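Local coordinates for amidohydrolase (Xanthomonas campestris pv. campestris, PDB 4DZH), which probably deaminates adenosine-type compounds such as 5'-methylthioadenosine, as a zinc-dependent hydrolase of the amidohydrolase superfamily, at residues I18-V24 and S65-L71; L33-A37 and V48-A54; E115-D119 and N437-W441; T121-I125 and V149-F155; Y140-D144 and P167-A171. One frame throughout, in Å; residues are numbered along the deposited sequence.

Contact 1: I18-V24 and S65-L71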
# COMPACT_ATOMS: atom_id res chain seq x y z
N ILE A 18 -7.99 -29.08 -1.87
CA ILE A 18 -8.43 -27.70 -1.63
C ILE A 18 -9.21 -27.28 -2.85
O ILE A 18 -8.65 -27.21 -3.93
CB ILE A 18 -7.22 -26.72 -1.46
CG1 ILE A 18 -6.37 -27.15 -0.28
CG2 ILE A 18 -7.70 -25.27 -1.24
CD1 ILE A 18 -4.96 -26.55 -0.28
N GLU A 19 -10.51 -27.02 -2.68
CA GLU A 19 -11.31 -26.51 -3.80
C GLU A 19 -11.46 -25.01 -3.70
O GLU A 19 -11.80 -24.51 -2.63
CB GLU A 19 -12.70 -27.16 -3.83
CG GLU A 19 -12.70 -28.69 -3.88
CD GLU A 19 -14.09 -29.24 -3.63
OE1 GLU A 19 -14.99 -28.44 -3.22
OE2 GLU A 19 -14.28 -30.46 -3.83
N ALA A 20 -11.27 -24.32 -4.82
CA ALA A 20 -11.34 -22.85 -4.79
C ALA A 20 -12.07 -22.25 -5.99
O ALA A 20 -12.11 -22.83 -7.09
CB ALA A 20 -9.95 -22.28 -4.70
N GLY A 21 -12.55 -21.02 -5.82
CA GLY A 21 -13.17 -20.32 -6.93
C GLY A 21 -12.22 -20.12 -8.10
O GLY A 21 -12.63 -20.15 -9.26
N TYR A 22 -10.95 -19.87 -7.79
CA TYR A 22 -9.95 -19.55 -8.81
C TYR A 22 -8.65 -20.17 -8.38
O TYR A 22 -8.29 -20.11 -7.20
CB TYR A 22 -9.76 -18.03 -8.96
CG TYR A 22 -11.04 -17.35 -9.30
CD1 TYR A 22 -11.45 -17.22 -10.62
CD2 TYR A 22 -11.88 -16.86 -8.28
CE1 TYR A 22 -12.65 -16.61 -10.94
CE2 TYR A 22 -13.10 -16.25 -8.59
CZ TYR A 22 -13.47 -16.12 -9.92
OH TYR A 22 -14.68 -15.51 -10.26
N VAL A 23 -7.98 -20.83 -9.32
CA VAL A 23 -6.61 -21.27 -9.07
C VAL A 23 -5.66 -20.52 -9.99
O VAL A 23 -5.86 -20.47 -11.20
CB VAL A 23 -6.42 -22.81 -9.28
CG1 VAL A 23 -4.95 -23.20 -9.17
CG2 VAL A 23 -7.30 -23.58 -8.28
N VAL A 24 -4.62 -19.90 -9.41
CA VAL A 24 -3.66 -19.14 -10.17
C VAL A 24 -2.31 -19.86 -10.13
O VAL A 24 -1.57 -19.74 -9.16
CB VAL A 24 -3.50 -17.71 -9.60
CG1 VAL A 24 -2.48 -16.94 -10.41
CG2 VAL A 24 -4.88 -17.01 -9.51
N SER A 65 -12.96 -26.26 1.12
CA SER A 65 -13.64 -25.65 0.01
C SER A 65 -13.72 -24.15 0.24
O SER A 65 -14.26 -23.70 1.25
CB SER A 65 -15.05 -26.22 -0.14
OG SER A 65 -15.91 -25.56 0.75
N ARG A 66 -13.22 -23.41 -0.74
CA ARG A 66 -13.20 -21.94 -0.65
C ARG A 66 -13.70 -21.43 -1.98
O ARG A 66 -12.92 -21.00 -2.82
CB ARG A 66 -11.77 -21.47 -0.41
CG ARG A 66 -11.20 -21.89 0.92
CD ARG A 66 -11.90 -21.22 2.11
NE ARG A 66 -11.25 -21.62 3.37
CZ ARG A 66 -11.65 -22.62 4.16
NH1 ARG A 66 -12.72 -23.37 3.86
NH2 ARG A 66 -10.98 -22.88 5.29
N PRO A 67 -15.01 -21.53 -2.22
CA PRO A 67 -15.52 -21.22 -3.56
C PRO A 67 -15.40 -19.74 -3.96
O PRO A 67 -15.53 -19.44 -5.16
CB PRO A 67 -16.98 -21.65 -3.48
CG PRO A 67 -17.29 -21.58 -2.02
CD PRO A 67 -16.07 -21.97 -1.30
N ASP A 68 -15.14 -18.86 -3.00
CA ASP A 68 -15.06 -17.41 -3.27
C ASP A 68 -13.61 -16.94 -3.37
O ASP A 68 -13.34 -15.73 -3.58
CB ASP A 68 -15.77 -16.60 -2.17
CG ASP A 68 -17.29 -16.81 -2.16
OD1 ASP A 68 -17.90 -16.92 -3.26
OD2 ASP A 68 -17.88 -16.84 -1.06
N ALA A 69 -12.68 -17.87 -3.24
CA ALA A 69 -11.27 -17.48 -3.03
C ALA A 69 -10.46 -17.76 -4.27
O ALA A 69 -10.80 -18.68 -5.04
CB ALA A 69 -10.66 -18.25 -1.85
N ALA A 70 -9.35 -17.03 -4.42
CA ALA A 70 -8.26 -17.40 -5.34
C ALA A 70 -7.26 -18.23 -4.56
O ALA A 70 -6.92 -17.90 -3.42
CB ALA A 70 -7.57 -16.17 -5.88
N LEU A 71 -6.78 -19.32 -5.15
CA LEU A 71 -5.70 -20.10 -4.57
C LEU A 71 -4.45 -19.86 -5.41
O LEU A 71 -4.49 -19.99 -6.64
CB LEU A 71 -6.08 -21.60 -4.56
CG LEU A 71 -5.09 -22.59 -3.92
CD1 LEU A 71 -4.84 -22.39 -2.44
CD2 LEU A 71 -5.61 -24.02 -4.14
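Tyr22 and Leu71 meet through their backbones in a parallel strand pair that a beta bulge divides in two. Residues 18-20 run beside 65-66 in the small sheet next to the TIM barrel; after the corner, 22-23 runs beside 69-71, where the strand that continues into the barrel begins. Glu19 pairs with Ser65 and Ala20 with Arg66, but Tyr22 pairs with Ala70, because the type I turn from Arg66 to Ala69 inserts two extra residues opposite Gly21. Arg66 O ties this insertion down: Gly21 N, 3.0 Å away, and Ala69 N reach it from opposite faces of its carbonyl plane.

The tight part lies around Leu71. With CG anti to the backbone N (chi1 -177°), its CD2 rests 3.8 Å from Ile18 CG2, the two side chains crossing at about a right angle, while Leu71 CB sits 3.9 Å from Ala20 CB. Leu381 and Cys383 also touch it.

The turn at Pro67 and Asp68 is the loose, solvent-facing side, and both residues point their side chains away from 18-24. At the neighbouring exposed edge, Ser65 CB lies 3.8 Å from Glu19 OE1, whose salt-bridge partner is Arg55. Beyond the bulge, regular pairing resumes: Leu71 N gives a 2.7 Å bond to Tyr22 O, and Val24 N approaches Leu71 O at 2.8 Å with an almost straight N-H...O angle of 174°.

Contact 2: L33-A37 and V48-A54; sequences LEDHA and VLPTADA
This is the open end of an antiparallel beta hairpin, strands 36-41 and 44-50, where Ala37 faces Leu49 and the second strand passes directly into helix 51-57. Ala37 and Leu49 form a hydrogen-bonded pair, with Ala37 N 2.8 Å from Leu49 O and Leu49 N 3.1 Å from Ala37 O. One step on, His36 and Pro50 are a non-hydrogen-bonded pair, and the histidine ring lies against the proline. Pro50 CA stands 3.8 Å from the centroid of the His36 ring, only 3° off the normal, a CH-pi contact, while Leu33 CB covers the opposite face. A bond from His36 ND1 to Glu34 O, 2.9 Å long and in the ring plane, fixes the ring's rotation.

Pro50 occupies the N-cap position. In the first turn of the helix, Thr51 N donates to Asp35 O at 3.0 Å along a nearly straight path (175°). Ala37 CB packs against this turn, 4.0 Å from Ala54 CB.

On its other side the chain at 33-37 bonds through its backbone to Val23, Gly21 and Ala20, and Ala37 touches Leu17 and Glu19. Strand 36-41 thus lies between strands 16-20 and 44-50, with helix 51-57, which continues strand 44-50, packed against its start.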
# COMPACT_ATOMS: atom_id res chain seq x y z
N LEU A 33 -7.33 -20.40 -13.59
CA LEU A 33 -8.19 -21.56 -13.72
C LEU A 33 -9.41 -21.41 -12.85
O LEU A 33 -9.34 -21.50 -11.63
CB LEU A 33 -7.43 -22.82 -13.28
CG LEU A 33 -6.06 -22.97 -13.92
CD1 LEU A 33 -5.33 -24.14 -13.28
CD2 LEU A 33 -6.25 -23.16 -15.42
N GLU A 34 -10.55 -21.21 -13.48
CA GLU A 34 -11.78 -21.04 -12.73
C GLU A 34 -12.33 -22.38 -12.22
O GLU A 34 -12.32 -23.37 -12.94
CB GLU A 34 -12.79 -20.38 -13.65
CG GLU A 34 -14.11 -20.10 -13.01
CD GLU A 34 -14.75 -18.84 -13.60
OE1 GLU A 34 -14.36 -18.47 -14.73
OE2 GLU A 34 -15.61 -18.23 -12.93
N ASP A 35 -12.80 -22.42 -10.97
CA ASP A 35 -13.45 -23.61 -10.41
C ASP A 35 -12.57 -24.86 -10.48
O ASP A 35 -12.96 -25.88 -11.07
CB ASP A 35 -14.80 -23.86 -11.12
CG ASP A 35 -15.71 -24.83 -10.34
OD1 ASP A 35 -15.49 -25.03 -9.12
OD2 ASP A 35 -16.67 -25.37 -10.95
N HIS A 36 -11.38 -24.76 -9.88
CA HIS A 36 -10.37 -25.81 -9.93
C HIS A 36 -9.97 -26.20 -8.51
O HIS A 36 -10.22 -25.45 -7.55
CB HIS A 36 -9.13 -25.32 -10.67
CG HIS A 36 -9.13 -25.63 -12.14
ND1 HIS A 36 -10.08 -25.16 -13.01
CD2 HIS A 36 -8.27 -26.37 -12.88
CE1 HIS A 36 -9.80 -25.56 -14.23
NE2 HIS A 36 -8.71 -26.31 -14.18
N ALA A 37 -9.33 -27.36 -8.37
CA ALA A 37 -8.92 -27.89 -7.08
C ALA A 37 -7.47 -28.35 -7.14
O ALA A 37 -6.92 -28.60 -8.22
CB ALA A 37 -9.82 -29.05 -6.67
N VAL A 48 -3.65 -30.79 -10.17
CA VAL A 48 -4.32 -29.49 -10.34
C VAL A 48 -5.33 -29.64 -11.49
O VAL A 48 -4.93 -29.88 -12.64
CB VAL A 48 -3.33 -28.36 -10.76
CG1 VAL A 48 -4.03 -27.01 -10.74
CG2 VAL A 48 -2.08 -28.35 -9.88
N LEU A 49 -6.62 -29.49 -11.22
CA LEU A 49 -7.60 -29.91 -12.21
C LEU A 49 -8.96 -29.34 -11.88
O LEU A 49 -9.18 -28.86 -10.77
CB LEU A 49 -7.62 -31.46 -12.24
CG LEU A 49 -8.31 -32.25 -11.12
CD1 LEU A 49 -8.41 -33.72 -11.57
CD2 LEU A 49 -7.58 -32.20 -9.80
N PRO A 50 -9.90 -29.37 -12.85
CA PRO A 50 -11.24 -28.86 -12.55
C PRO A 50 -11.85 -29.56 -11.33
O PRO A 50 -11.64 -30.78 -11.17
CB PRO A 50 -12.03 -29.21 -13.82
CG PRO A 50 -11.00 -29.18 -14.90
CD PRO A 50 -9.75 -29.75 -14.27
N THR A 51 -12.57 -28.84 -10.49
CA THR A 51 -13.09 -29.41 -9.25
C THR A 51 -14.05 -30.60 -9.48
O THR A 51 -14.07 -31.56 -8.71
CB THR A 51 -13.73 -28.32 -8.40
OG1 THR A 51 -12.68 -27.44 -7.95
CG2 THR A 51 -14.41 -28.91 -7.20
N ALA A 52 -14.83 -30.53 -10.54
CA ALA A 52 -15.71 -31.64 -10.88
C ALA A 52 -14.88 -32.87 -11.21
O ALA A 52 -15.18 -33.97 -10.75
CB ALA A 52 -16.61 -31.27 -12.04
N ASP A 53 -13.81 -32.68 -11.99
CA ASP A 53 -12.89 -33.77 -12.35
C ASP A 53 -12.19 -34.32 -11.11
O ASP A 53 -11.88 -35.50 -11.01
CB ASP A 53 -11.83 -33.31 -13.35
CG ASP A 53 -12.39 -33.08 -14.75
OD1 ASP A 53 -13.62 -33.17 -14.94
OD2 ASP A 53 -11.58 -32.79 -15.67
N ALA A 54 -11.90 -33.43 -10.16
CA ALA A 54 -11.19 -33.84 -8.95
C ALA A 54 -12.05 -34.65 -7.99
O ALA A 54 -11.55 -35.54 -7.29
CB ALA A 54 -10.63 -32.61 -8.23
O HOH W 1 -13.57 -25.09 -7.56

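Contact 3: E115-D119 and N437-W441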
# COMPACT_ATOMS: atom_id res chain seq x y z
N GLU A 115 17.66 -14.01 22.26
CA GLU A 115 16.27 -13.80 22.63
C GLU A 115 15.61 -12.80 21.69
O GLU A 115 14.49 -13.01 21.22
CB GLU A 115 16.14 -13.30 24.08
CG GLU A 115 16.59 -14.31 25.11
CD GLU A 115 15.65 -15.49 25.22
OE1 GLU A 115 14.41 -15.27 25.27
OE2 GLU A 115 16.15 -16.64 25.28
N PHE A 116 16.30 -11.69 21.45
CA PHE A 116 15.77 -10.65 20.59
C PHE A 116 15.51 -11.22 19.18
O PHE A 116 14.45 -11.00 18.57
CB PHE A 116 16.76 -9.49 20.54
CG PHE A 116 16.39 -8.40 19.53
CD1 PHE A 116 15.46 -7.43 19.85
CD2 PHE A 116 16.99 -8.39 18.28
CE1 PHE A 116 15.11 -6.44 18.92
CE2 PHE A 116 16.66 -7.38 17.34
CZ PHE A 116 15.72 -6.41 17.67
N VAL A 117 16.49 -11.96 18.69
CA VAL A 117 16.34 -12.52 17.36
C VAL A 117 15.23 -13.55 17.30
O VAL A 117 14.45 -13.60 16.35
CB VAL A 117 17.67 -13.05 16.88
CG1 VAL A 117 17.53 -13.89 15.63
CG2 VAL A 117 18.62 -11.90 16.66
N ALA A 118 15.13 -14.40 18.32
CA ALA A 118 14.04 -15.36 18.31
C ALA A 118 12.66 -14.70 18.39
O ALA A 118 11.74 -15.11 17.68
CB ALA A 118 14.20 -16.41 19.44
N ASP A 119 12.50 -13.70 19.27
CA ASP A 119 11.19 -13.09 19.46
C ASP A 119 10.80 -12.29 18.19
O ASP A 119 9.63 -12.37 17.75
CB ASP A 119 11.21 -12.16 20.67
CG ASP A 119 11.29 -12.92 22.01
OD1 ASP A 119 11.14 -14.16 22.02
OD2 ASP A 119 11.50 -12.24 23.04
N ASN A 437 4.73 -9.87 24.34
CA ASN A 437 6.17 -9.87 24.18
C ASN A 437 6.67 -8.60 23.49
O ASN A 437 7.73 -8.07 23.83
CB ASN A 437 6.63 -11.15 23.42
CG ASN A 437 8.11 -11.14 23.11
OD1 ASN A 437 8.51 -10.70 22.03
ND2 ASN A 437 8.94 -11.61 24.04
N ALA A 438 5.93 -8.13 22.48
CA ALA A 438 6.33 -6.94 21.70
C ALA A 438 6.34 -5.64 22.56
O ALA A 438 7.23 -4.78 22.44
CB ALA A 438 5.42 -6.78 20.49
N ARG A 439 5.40 -5.57 23.46
CA ARG A 439 5.37 -4.46 24.43
C ARG A 439 6.55 -4.46 25.41
O ARG A 439 7.06 -3.38 25.75
CB ARG A 439 4.06 -4.51 25.17
CG ARG A 439 2.93 -4.62 24.21
CD ARG A 439 1.59 -4.49 24.88
NE ARG A 439 0.64 -3.82 23.99
CZ ARG A 439 -0.66 -4.12 23.92
NH1 ARG A 439 -1.16 -5.10 24.66
NH2 ARG A 439 -1.47 -3.45 23.11
N GLN A 440 7.01 -5.65 25.83
CA GLN A 440 8.23 -5.71 26.62
C GLN A 440 9.38 -5.11 25.88
O GLN A 440 10.11 -4.28 26.42
CB GLN A 440 8.62 -7.17 26.97
CG GLN A 440 10.03 -7.21 27.64
CD GLN A 440 10.61 -8.59 27.75
OE1 GLN A 440 11.14 -9.14 26.77
NE2 GLN A 440 10.50 -9.17 28.93
N TRP A 441 9.57 -5.56 24.64
CA TRP A 441 10.68 -5.06 23.85
C TRP A 441 10.58 -3.55 23.60
O TRP A 441 11.61 -2.85 23.53
CB TRP A 441 10.74 -5.83 22.53
CG TRP A 441 11.41 -7.16 22.73
CD1 TRP A 441 10.84 -8.40 22.68
CD2 TRP A 441 12.78 -7.34 23.06
NE1 TRP A 441 11.81 -9.37 22.94
CE2 TRP A 441 13.00 -8.73 23.17
CE3 TRP A 441 13.85 -6.46 23.27
CZ2 TRP A 441 14.25 -9.25 23.48
CZ3 TRP A 441 15.09 -6.98 23.57
CH2 TRP A 441 15.28 -8.37 23.67
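Asp119 OD2 is gripped by two donors from helix 431-447, the amide of Asn437 and the indole of Trp441. Asn437 ND2 comes 2.8 Å from Asp119 OD2, from above the carboxylate plane, with the amide nearly perpendicular to the carboxylate. Trp441 NE1 lies 2.9 Å from the same OD2 on its anti lone pair, away from the other oxygen; the oxygen is in the indole plane and the bond is almost straight at 176°. Asn437 and Trp441 are one helical turn apart, so both can reach across to 115-119, which runs roughly antiparallel to 437-441. The contact thereby fastens the last helix of the chain to helix 114-130 of the barrel.

With that N-H held at its edge, the indole presents a face to Phe116. The phenyl edge meets the six-membered ring in a T-shaped pair, centroids of Phe116 and Trp441 5.2 Å apart and planes at 78°, CD1 pointing at the indole's face. Phe116 CB packs 3.6 Å from Trp441 CH2. Gln440 OE1 stands over the opposite face, while Leu86 and Val111 touch both aromatic residues.

Two donors converging on one carboxylate oxygen would be expected to stabilise its negative charge, and the straight NE1 bond restrains the indole for its packing on Phe116.

Contact 4: T121-I125 and V149-F155; sequences TTLAI and VYKQHGF
Ile125 has CG1 anti to its carbonyl carbon (chi1 -71°) and an extended chi2 of 169°, which carries CD1 from helix 114-130 in among Val149, Tyr150 and His153. There Ile125 CD1 lies 3.6 Å from Tyr150 CD1 and 3.8 Å from Val149 CG1. The other branch, Ile125 CG2, meets Phe155 CD2 at 4.0 Å.

One turn earlier, Thr121 directs its methyl over a face of the tyrosine ring: Thr121 CG2 is 3.9 Å from the Tyr150 ring centroid and 23° off the normal, a CH-pi contact offset toward the rim. The hydroxyl on the other branch bonds to Val117 O within its own helix. Thr122 OG1 does likewise with Ala118 O, while Thr122 CG2 lies 3.9 Å from His153 NE2.

No hydrogen bond crosses between the segments. His153 ND1 turns instead to its own segment, bonding to Val149 O in the plane of its ring at 3.0 Å, which fixes the imidazole beside Ile125. Tyr150 OH bonds to Glu138 and Asn82.

Helix 143-152 ends in a Schellman motif, Gly154 taking positive phi, and the chain turns into strand 156-163. Such apolar packing of successive helices belongs to the outer helical layer of a TIM barrel.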
# COMPACT_ATOMS: atom_id res chain seq x y z
N THR A 121 11.87 -12.68 15.09
CA THR A 121 11.60 -13.61 13.99
C THR A 121 10.23 -14.24 14.13
O THR A 121 9.47 -14.40 13.15
CB THR A 121 12.69 -14.70 13.95
OG1 THR A 121 13.96 -14.06 13.74
CG2 THR A 121 12.43 -15.63 12.80
N THR A 122 9.88 -14.63 15.38
CA THR A 122 8.61 -15.24 15.63
C THR A 122 7.45 -14.27 15.36
O THR A 122 6.44 -14.64 14.73
CB THR A 122 8.55 -15.74 17.09
OG1 THR A 122 9.60 -16.68 17.29
CG2 THR A 122 7.22 -16.38 17.37
N LEU A 123 7.59 -13.02 15.83
CA LEU A 123 6.65 -11.97 15.48
C LEU A 123 6.48 -11.84 13.94
O LEU A 123 5.35 -11.81 13.43
CB LEU A 123 7.12 -10.65 16.10
CG LEU A 123 6.19 -9.45 15.85
CD1 LEU A 123 4.75 -9.78 16.28
CD2 LEU A 123 6.75 -8.28 16.59
N ALA A 124 7.60 -11.84 13.22
CA ALA A 124 7.55 -11.75 11.77
C ALA A 124 6.82 -12.92 11.12
O ALA A 124 6.02 -12.74 10.18
CB ALA A 124 8.96 -11.62 11.20
N ILE A 125 7.05 -14.13 11.65
CA ILE A 125 6.39 -15.31 11.10
C ILE A 125 4.86 -15.16 11.20
O ILE A 125 4.13 -15.39 10.23
CB ILE A 125 6.88 -16.58 11.81
CG1 ILE A 125 8.32 -16.89 11.43
CG2 ILE A 125 5.90 -17.75 11.52
CD1 ILE A 125 8.94 -17.98 12.31
N VAL A 149 14.10 -21.30 14.65
CA VAL A 149 12.78 -20.71 14.80
C VAL A 149 11.90 -20.94 13.59
O VAL A 149 10.78 -21.40 13.73
CB VAL A 149 12.83 -19.21 15.12
CG1 VAL A 149 11.44 -18.60 15.07
CG2 VAL A 149 13.46 -19.01 16.48
N TYR A 150 12.43 -20.68 12.39
CA TYR A 150 11.66 -20.99 11.18
C TYR A 150 11.28 -22.49 11.11
O TYR A 150 10.13 -22.80 10.81
CB TYR A 150 12.44 -20.56 9.93
CG TYR A 150 12.46 -19.05 9.72
CD1 TYR A 150 11.31 -18.29 9.64
CD2 TYR A 150 13.68 -18.39 9.58
CE1 TYR A 150 11.35 -16.92 9.42
CE2 TYR A 150 13.71 -17.02 9.35
CZ TYR A 150 12.56 -16.31 9.29
OH TYR A 150 12.53 -14.93 9.07
N LYS A 151 12.24 -23.37 11.39
CA LYS A 151 12.04 -24.82 11.30
C LYS A 151 10.94 -25.20 12.29
O LYS A 151 10.01 -25.91 11.94
CB LYS A 151 13.32 -25.57 11.62
CG LYS A 151 13.15 -27.09 11.53
CD LYS A 151 12.71 -27.50 10.13
CE LYS A 151 12.60 -29.06 10.00
NZ LYS A 151 12.70 -29.53 8.60
N GLN A 152 11.03 -24.69 13.52
CA GLN A 152 10.02 -25.05 14.56
C GLN A 152 8.59 -24.66 14.12
O GLN A 152 7.59 -25.35 14.42
CB GLN A 152 10.41 -24.36 15.88
CG GLN A 152 9.42 -24.52 17.04
CD GLN A 152 9.53 -23.36 18.05
OE1 GLN A 152 10.59 -22.72 18.17
NE2 GLN A 152 8.42 -23.07 18.77
N HIS A 153 8.46 -23.55 13.39
CA HIS A 153 7.16 -23.09 12.96
C HIS A 153 6.74 -23.65 11.62
O HIS A 153 5.66 -23.27 11.08
CB HIS A 153 7.12 -21.54 12.90
CG HIS A 153 7.07 -20.90 14.25
ND1 HIS A 153 8.20 -20.66 15.00
CD2 HIS A 153 6.02 -20.53 15.02
CE1 HIS A 153 7.85 -20.13 16.16
NE2 HIS A 153 6.53 -20.05 16.20
N GLY A 154 7.57 -24.50 11.05
CA GLY A 154 7.29 -25.00 9.72
C GLY A 154 7.28 -23.98 8.60
O GLY A 154 6.51 -24.11 7.66
N PHE A 155 8.17 -22.98 8.67
CA PHE A 155 8.13 -21.86 7.76
C PHE A 155 9.38 -21.93 6.88
O PHE A 155 10.45 -22.21 7.39
CB PHE A 155 8.08 -20.54 8.57
CG PHE A 155 7.80 -19.32 7.73
CD1 PHE A 155 8.81 -18.69 6.99
CD2 PHE A 155 6.52 -18.81 7.67
CE1 PHE A 155 8.52 -17.58 6.20
CE2 PHE A 155 6.21 -17.69 6.85
CZ PHE A 155 7.22 -17.07 6.13

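Contact 5: Y140-D144 and P167-A171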
# COMPACT_ATOMS: atom_id res chain seq x y z
N TYR A 140 20.23 -11.80 8.82
CA TYR A 140 20.40 -11.23 10.15
C TYR A 140 21.42 -12.00 11.00
O TYR A 140 21.80 -13.16 10.68
CB TYR A 140 19.09 -11.11 10.93
CG TYR A 140 19.05 -9.87 11.86
CD1 TYR A 140 18.97 -8.57 11.33
CD2 TYR A 140 19.13 -10.02 13.26
CE1 TYR A 140 18.94 -7.49 12.15
CE2 TYR A 140 19.12 -8.92 14.08
CZ TYR A 140 19.02 -7.66 13.53
OH TYR A 140 18.99 -6.54 14.35
N PHE A 141 21.88 -11.33 12.07
CA PHE A 141 22.75 -11.93 13.07
C PHE A 141 22.00 -13.05 13.74
O PHE A 141 20.79 -13.07 13.75
CB PHE A 141 23.17 -10.86 14.08
CG PHE A 141 23.89 -9.68 13.45
CD1 PHE A 141 25.23 -9.76 13.11
CD2 PHE A 141 23.21 -8.50 13.22
CE1 PHE A 141 25.90 -8.70 12.53
CE2 PHE A 141 23.86 -7.41 12.64
CZ PHE A 141 25.21 -7.53 12.30
N PHE A 142 22.75 -13.98 14.33
CA PHE A 142 22.11 -15.12 15.02
C PHE A 142 21.24 -15.94 14.08
O PHE A 142 20.15 -16.37 14.45
CB PHE A 142 21.40 -14.70 16.32
CG PHE A 142 22.33 -14.15 17.36
CD1 PHE A 142 22.71 -12.80 17.33
CD2 PHE A 142 22.90 -14.98 18.30
CE1 PHE A 142 23.60 -12.30 18.26
CE2 PHE A 142 23.79 -14.49 19.23
CZ PHE A 142 24.14 -13.15 19.21
N ALA A 143 21.80 -16.19 12.89
CA ALA A 143 21.15 -17.03 11.89
C ALA A 143 20.86 -18.41 12.42
O ALA A 143 19.88 -19.02 11.99
CB ALA A 143 22.01 -17.12 10.62
N ASP A 144 21.67 -18.89 13.38
CA ASP A 144 21.44 -20.22 13.97
C ASP A 144 20.08 -20.26 14.66
O ASP A 144 19.28 -21.20 14.49
CB ASP A 144 22.58 -20.64 14.91
CG ASP A 144 22.82 -19.66 16.07
OD1 ASP A 144 22.43 -18.47 16.00
OD2 ASP A 144 23.44 -20.09 17.08
N PRO A 167 33.24 -6.24 14.38
CA PRO A 167 32.79 -7.15 15.44
C PRO A 167 31.41 -6.80 15.95
O PRO A 167 31.01 -5.61 15.99
CB PRO A 167 33.85 -6.97 16.55
CG PRO A 167 34.36 -5.59 16.31
CD PRO A 167 34.38 -5.40 14.82
N THR A 168 30.66 -7.83 16.29
CA THR A 168 29.32 -7.70 16.84
C THR A 168 29.16 -8.82 17.84
O THR A 168 30.07 -9.65 18.01
CB THR A 168 28.23 -7.88 15.77
OG1 THR A 168 28.39 -9.18 15.17
CG2 THR A 168 28.33 -6.81 14.69
N ALA A 169 28.00 -8.88 18.49
CA ALA A 169 27.71 -9.93 19.45
C ALA A 169 27.72 -11.30 18.78
O ALA A 169 28.03 -12.33 19.41
CB ALA A 169 26.35 -9.67 20.07
N TRP A 170 27.38 -11.32 17.50
CA TRP A 170 27.39 -12.56 16.72
C TRP A 170 28.80 -13.16 16.52
O TRP A 170 29.02 -14.38 16.66
CB TRP A 170 26.71 -12.31 15.38
CG TRP A 170 26.66 -13.46 14.43
CD1 TRP A 170 27.15 -13.47 13.15
CD2 TRP A 170 26.10 -14.77 14.66
NE1 TRP A 170 26.93 -14.69 12.57
CE2 TRP A 170 26.28 -15.51 13.47
CE3 TRP A 170 25.48 -15.39 15.75
CZ2 TRP A 170 25.85 -16.83 13.33
CZ3 TRP A 170 25.04 -16.71 15.61
CH2 TRP A 170 25.23 -17.41 14.40
N ALA A 171 29.77 -12.32 16.20
CA ALA A 171 31.11 -12.78 15.90
C ALA A 171 32.06 -11.59 15.99
O ALA A 171 31.75 -10.48 15.56
CB ALA A 171 31.16 -13.35 14.51
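The backbones come closest at Phe141 and Trp170, with CA atoms 5.9 Å apart, where the loops following barrel strands 133-139 and 156-163 meet; the Phe141 side chain is about 8 Å from that of the zinc ligand His81. Phe142 sits at the N-cap of helix 143-152 with positive phi (59°), and its main chain crosses one face of the Trp170 indole. Phe142 CA makes a CH-pi contact 3.7 Å from the centroid of the six-membered ring of Trp170, and Phe142 N lies over the same face. The Phe142 ring stands at the rim of the indole, with its CE2 in the indole plane; Trp170 CE3 lies over the phenyl face, 3.7 Å from Phe142 CD2, the planes oblique at 58°.

The Trp170 side chain is extended (chi1 179°), which sends the indole toward 140-144. Nearer its backbone, Trp170 CB packs 3.7 Å from Phe141 CD1. Phe141 CE1 lies 3.7 Å from Thr168 OG1, which has a hydrogen bond with Tyr177. At the far end, Asp144 OD1 comes within 3.2 Å of Trp170 CZ3.

No hydrogen bond joins the segments, so aromatic and apolar contacts hold them. Arg180 makes a cation-pi contact with the indole and also touches Asp144, so its charge probably lies between an aromatic face and a carboxylate.

Contacts 1 and 2 form one continuous block at the edge of the chain, their centres 9 Å apart: Val23 N approaches Leu33 O at 2.8 Å, probably a hydrogen bond, and Gly21 O and Asp35 N do the same. This block lies away from the metal sites, on the opposite side of the chain's centre from contact 5. Contacts 3 and 4 share helix 114-130 and touch where Ala118 packs on Val149; contacts 4 and 5 share helix 143-152. Contact 3 also meets contact 5 through Val117 and Phe116. These three lie together on one flank of the barrel: the side chains of Phe141, Tyr150 and Phe116 lie about 11, 13 and 14 Å from a bound zinc ion.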